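Local structure of DltD domain-containing protein (Beauveria bassiana, 7D78) at residues A[70-75]-A[80-85]. The protein is a thioesterase of the polyketide transferase af380 family that probably releases polyketide chains by cyclising them into medium-ring lactones. Residues are numbered along the deposited sequence; the frame is centred on the assembly and turned at random.
Sequences DIAETF and FNTYIY
Ala72 faces Thr82 and Ile84 where helix 68-77 packs on strand 81-86, the last two elements of a beta-alpha-beta unit (51-57, 68-77, 81-86) in the alpha/beta hydrolase fold. The axes of segments 70-75 and 81-85 run nearly antiparallel (164°) and approach to 7.8 Å. So close an approach suits alanine: its CB is 3.6 Å from Thr82 CG2 and, in the conformer given, 3.5 Å from Ile84 CD1. Threonine serves both ends of the contact: with chi1 at -55°, OG1 sits beside its backbone N, on the Phe75 side, and CG2 is left to lie against Ala72.

One helical turn on, Phe75 has its CB 3.1 Å from Thr82 OG1, and the two side chains cross at about a right angle. Its apolar ring suits the core, where Ile71 CG2 lies over one face, toward the rim, and Trp131 meets it edge-to-face. Thr82 OG1 gives its proton to Phe80 O, which satisfies a buried hydroxyl; an alanine here would probably leave that carbonyl without this donor and open a gap beside Phe75 CB and Ala72 CB. Phe80, an apolar surface for Ile316 and strand 51-57, closes the turn back to the sheet: its N donates to Phe75 O at 3.0 Å, from 38° above the carbonyl plane, and that same oxygen lies in the plane of the Phe80 ring, 3.6 Å from CD2 of Phe80.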
loop_
_atom_site.group_PDB
_atom_site.type_symbol
_atom_site.label_atom_id
_atom_site.label_comp_id
_atom_site.label_asym_id
_atom_site.label_seq_id
_atom_site.Cartn_x
_atom_site.Cartn_y
_atom_site.Cartn_z
ATOM N N ASP A 70 11.850 17.278 -23.520
ATOM C CA ASP A 70 11.249 17.844 -24.724
ATOM C C ASP A 70 9.831 18.334 -24.457
ATOM O O ASP A 70 9.445 19.415 -24.918
ATOM C CB ASP A 70 11.253 16.810 -25.845
ATOM C CG ASP A 70 12.646 16.486 -26.330
ATOM O OD1 ASP A 70 13.535 17.360 -26.217
ATOM O OD2 ASP A 70 12.851 15.361 -26.825
ATOM N N ILE A 71 9.040 17.550 -23.719
ATOM C CA ILE A 71 7.675 17.950 -23.384
ATOM C C ILE A 71 7.684 19.163 -22.457
ATOM O O ILE A 71 6.882 20.093 -22.623
ATOM C CB ILE A 71 6.913 16.764 -22.756
ATOM C CG1 ILE A 71 7.078 15.499 -23.600
ATOM C CG2 ILE A 71 5.433 17.091 -22.555
ATOM C CD1 ILE A 71 6.140 15.429 -24.775
ATOM N N ALA A 72 8.593 19.177 -21.471
ATOM C CA ALA A 72 8.641 20.278 -20.510
ATOM C C ALA A 72 8.994 21.603 -21.179
ATOM O O ALA A 72 8.468 22.659 -20.798
ATOM C CB ALA A 72 9.650 19.972 -19.408
ATOM N N GLU A 73 9.921 21.574 -22.141
ATOM C CA GLU A 73 10.270 22.792 -22.870
ATOM C C GLU A 73 9.058 23.369 -23.595
ATOM O O GLU A 73 8.851 24.589 -23.598
ATOM C CB GLU A 73 11.395 22.501 -23.865
ATOM C CG GLU A 73 12.692 22.059 -23.208
ATOM C CD GLU A 73 13.759 21.671 -24.222
ATOM O OE1 GLU A 73 13.576 21.959 -25.424
ATOM O OE2 GLU A 73 14.781 21.080 -23.815
ATOM N N THR A 74 8.245 22.507 -24.214
ATOM C CA THR A 74 7.025 22.973 -24.868
ATOM C C THR A 74 6.051 23.545 -23.852
ATOM O O THR A 74 5.479 24.622 -24.063
ATOM C CB THR A 74 6.369 21.835 -25.655
ATOM O OG1 THR A 74 7.255 21.396 -26.689
ATOM C CG2 THR A 74 5.055 22.297 -26.292
ATOM N N PHE A 75 5.846 22.834 -22.740
ATOM C CA PHE A 75 4.977 23.348 -21.685
ATOM C C PHE A 75 5.457 24.716 -21.218
ATOM O O PHE A 75 4.667 25.659 -21.092
ATOM C CB PHE A 75 4.937 22.370 -20.508
ATOM C CG PHE A 75 4.103 21.137 -20.747
ATOM C CD1 PHE A 75 3.161 21.090 -21.764
ATOM C CD2 PHE A 75 4.252 20.019 -19.927
ATOM C CE1 PHE A 75 2.386 19.954 -21.969
ATOM C CE2 PHE A 75 3.486 18.872 -20.128
ATOM C CZ PHE A 75 2.554 18.835 -21.147
ATOM N N PHE A 80 3.592 27.352 -18.902
ATOM C CA PHE A 80 3.432 26.439 -17.771
ATOM C C PHE A 80 4.780 26.197 -17.101
ATOM O O PHE A 80 5.688 25.639 -17.731
ATOM C CB PHE A 80 2.838 25.104 -18.221
ATOM C CG PHE A 80 1.444 25.206 -18.773
ATOM C CD1 PHE A 80 0.344 25.161 -17.928
ATOM C CD2 PHE A 80 1.231 25.331 -20.140
ATOM C CE1 PHE A 80 -0.949 25.256 -18.436
ATOM C CE2 PHE A 80 -0.058 25.425 -20.657
ATOM C CZ PHE A 80 -1.148 25.385 -19.802
ATOM N N ASN A 81 4.918 26.618 -15.839
ATOM C CA ASN A 81 5.981 26.059 -15.005
ATOM C C ASN A 81 5.898 24.545 -15.095
ATOM O O ASN A 81 4.810 23.978 -14.997
ATOM C CB ASN A 81 5.839 26.467 -13.537
ATOM C CG ASN A 81 5.949 27.958 -13.299
ATOM O OD1 ASN A 81 7.041 28.539 -13.311
ATOM N ND2 ASN A 81 4.818 28.571 -12.994
ATOM N N THR A 82 7.039 23.887 -15.293
ATOM C CA THR A 82 7.061 22.435 -15.403
ATOM C C THR A 82 8.164 21.868 -14.521
ATOM O O THR A 82 9.306 22.332 -14.572
ATOM C CB THR A 82 7.253 21.984 -16.861
ATOM O OG1 THR A 82 6.245 22.583 -17.684
ATOM C CG2 THR A 82 7.109 20.478 -16.956
ATOM N N TYR A 83 7.817 20.871 -13.710
ATOM C CA TYR A 83 8.762 20.172 -12.842
ATOM C C TYR A 83 8.809 18.710 -13.261
ATOM O O TYR A 83 7.796 18.010 -13.172
ATOM C CB TYR A 83 8.336 20.289 -11.375
ATOM C CG TYR A 83 9.314 19.729 -10.348
ATOM C CD1 TYR A 83 10.633 20.147 -10.324
ATOM C CD2 TYR A 83 8.895 18.819 -9.369
ATOM C CE1 TYR A 83 11.527 19.673 -9.376
ATOM C CE2 TYR A 83 9.781 18.340 -8.400
ATOM C CZ TYR A 83 11.105 18.770 -8.416
ATOM O OH TYR A 83 12.017 18.313 -7.476
ATOM N N ILE A 84 9.958 18.263 -13.765
ATOM C CA ILE A 84 10.236 16.842 -13.956
ATOM C C ILE A 84 11.180 16.413 -12.846
ATOM O O ILE A 84 12.165 17.105 -12.565
ATOM C CB ILE A 84 10.859 16.550 -15.334
ATOM C CG1 ILE A 84 10.375 17.524 -16.406
ATOM C CG2 ILE A 84 10.569 15.117 -15.768
ATOM C CD1 ILE A 84 11.106 17.321 -17.713
ATOM N N TYR A 85 10.896 15.279 -12.214
ATOM C CA TYR A 85 11.686 14.859 -11.065
ATOM C C TYR A 85 11.965 13.363 -11.131
ATOM O O TYR A 85 11.247 12.598 -11.784
ATOM C CB TYR A 85 10.979 15.215 -9.730
ATOM C CG TYR A 85 9.738 14.370 -9.478
ATOM C CD1 TYR A 85 8.515 14.717 -10.039
ATOM C CD2 TYR A 85 9.806 13.205 -8.714
ATOM C CE1 TYR A 85 7.378 13.931 -9.840
ATOM C CE2 TYR A 85 8.687 12.407 -8.515
ATOM C CZ TYR A 85 7.480 12.775 -9.078
ATOM O OH TYR A 85 6.382 11.992 -8.863
#